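PDB 6I50: Sfrice_029225 from Spodoptera frugiperda, which is an Eiger-type cytokine of the tumour necrosis factor family, forms a trimer and probably acts by binding TNF receptors. Local coordinates for residues T84-V88 and S120-A124. Sequence-based numbering, arbitrary orientation.
Sequences TISWV and SCFSA
Ile85 and Trp87 reach from one sheet of the TNF jelly-roll sandwich to Cys121 and Ser123 on the other, where the axes of segments 84-88 and 120-124 approach to 8.3 Å at a shallow angle. Ile85 makes the lighter touch: its CD1 methyl ends 4.2 Å from CB of Cys121, and the side chain also packs against Tyr78 of strand 68-80. The next residue, Ser86, turns its side chain away from strand 120-124, and its OG hydrogen-bonds to the backbone O of Cys105.

Trp87 supplies most of the contact. With CG placed between the backbone N and the carbonyl carbon (chi1 58°), the indole extends across the sandwich and presents its edge to the opposing backbone. There NE1 of Trp87 donates a nearly straight hydrogen bond to the carbonyl O of Cys121, at 2.9 Å with an N-H...O angle of 170°. The acceptor lies close to the indole plane, whereas the nitrogen sits 55° out of the carbonyl plane. CB of Cys121 packs 3.6 Å from NE1 of Trp87, and SG of Cys121 lies obliquely 4.9 Å from the centroid of the Trp87 five-membered ring. That sulfur is tied by a disulfide to Cys105, whose backbone hydrogen-bonds with Trp87, so the covalent bridge joins the two sheets right beside the indole. A leucine in place of Trp87 would probably leave the buried carbonyl of Cys121 without its indole donor and open a gap beside CB of Ser123.

The six-membered ring continues along the strand to Ser123, whose OG hydrogen-bonds to OE1 of Gln75 of a second subunit, linking this interior packing to the trimer interface. On the indole side, CB of Ser123 rests 3.8 Å from CH2 of Trp87.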
# COMPACT_ATOMS: atom_id res chain seq x y z
N THR A 84 7.07 -10.54 -16.85
CA THR A 84 5.89 -10.12 -16.12
C THR A 84 5.67 -11.02 -14.91
O THR A 84 5.72 -12.25 -15.03
CB THR A 84 4.65 -10.16 -17.01
OG1 THR A 84 4.84 -9.27 -18.13
CG2 THR A 84 3.41 -9.74 -16.23
N ILE A 85 5.45 -10.40 -13.75
CA ILE A 85 5.04 -11.10 -12.55
C ILE A 85 3.75 -10.46 -12.07
O ILE A 85 3.59 -9.23 -12.14
CB ILE A 85 6.13 -11.07 -11.46
CG1 ILE A 85 6.69 -9.66 -11.27
CG2 ILE A 85 7.28 -12.01 -11.83
CD1 ILE A 85 6.08 -8.90 -10.12
N SER A 86 2.80 -11.29 -11.63
CA SER A 86 1.50 -10.78 -11.25
C SER A 86 0.83 -11.79 -10.34
O SER A 86 0.99 -13.00 -10.52
CB SER A 86 0.63 -10.49 -12.48
OG SER A 86 -0.66 -10.04 -12.13
N TRP A 87 0.10 -11.29 -9.35
CA TRP A 87 -0.70 -12.15 -8.48
C TRP A 87 -2.15 -11.67 -8.44
O TRP A 87 -2.46 -10.51 -8.75
CB TRP A 87 -0.13 -12.23 -7.05
CG TRP A 87 0.02 -10.93 -6.30
CD1 TRP A 87 1.19 -10.26 -6.05
CD2 TRP A 87 -1.01 -10.18 -5.64
NE1 TRP A 87 0.95 -9.13 -5.30
CE2 TRP A 87 -0.40 -9.06 -5.04
CE3 TRP A 87 -2.40 -10.34 -5.52
CZ2 TRP A 87 -1.13 -8.10 -4.33
CZ3 TRP A 87 -3.12 -9.39 -4.81
CH2 TRP A 87 -2.48 -8.29 -4.23
N VAL A 88 -3.03 -12.59 -8.05
CA VAL A 88 -4.45 -12.32 -7.84
C VAL A 88 -4.85 -12.83 -6.47
O VAL A 88 -4.34 -13.86 -6.00
CB VAL A 88 -5.33 -12.96 -8.93
CG1 VAL A 88 -5.24 -12.15 -10.23
CG2 VAL A 88 -4.94 -14.40 -9.17
N SER A 120 9.00 -6.53 -5.62
CA SER A 120 7.90 -6.73 -4.69
C SER A 120 6.62 -6.14 -5.29
O SER A 120 6.64 -5.03 -5.84
CB SER A 120 8.21 -6.12 -3.32
OG SER A 120 8.52 -4.74 -3.41
N CYS A 121 5.53 -6.89 -5.23
CA CYS A 121 4.26 -6.46 -5.82
C CYS A 121 3.26 -6.34 -4.68
O CYS A 121 2.85 -7.36 -4.10
CB CYS A 121 3.77 -7.46 -6.88
SG CYS A 121 2.78 -6.74 -8.24
N PHE A 122 2.90 -5.10 -4.34
CA PHE A 122 2.03 -4.80 -3.21
C PHE A 122 0.70 -4.23 -3.69
O PHE A 122 0.67 -3.41 -4.62
CB PHE A 122 2.71 -3.80 -2.26
CG PHE A 122 1.85 -3.38 -1.10
CD1 PHE A 122 0.86 -2.40 -1.24
CD2 PHE A 122 2.03 -3.96 0.15
CE1 PHE A 122 0.06 -2.05 -0.18
CE2 PHE A 122 1.24 -3.61 1.22
CZ PHE A 122 0.24 -2.65 1.06
N SER A 123 -0.39 -4.64 -3.04
CA SER A 123 -1.67 -3.96 -3.23
C SER A 123 -2.50 -4.09 -1.96
O SER A 123 -2.26 -4.97 -1.12
CB SER A 123 -2.44 -4.49 -4.44
OG SER A 123 -3.50 -3.60 -4.79
N ALA A 124 -3.49 -3.21 -1.83
CA ALA A 124 -4.35 -3.20 -0.66
C ALA A 124 -5.65 -2.50 -1.02
O ALA A 124 -5.69 -1.69 -1.95
CB ALA A 124 -3.67 -2.50 0.53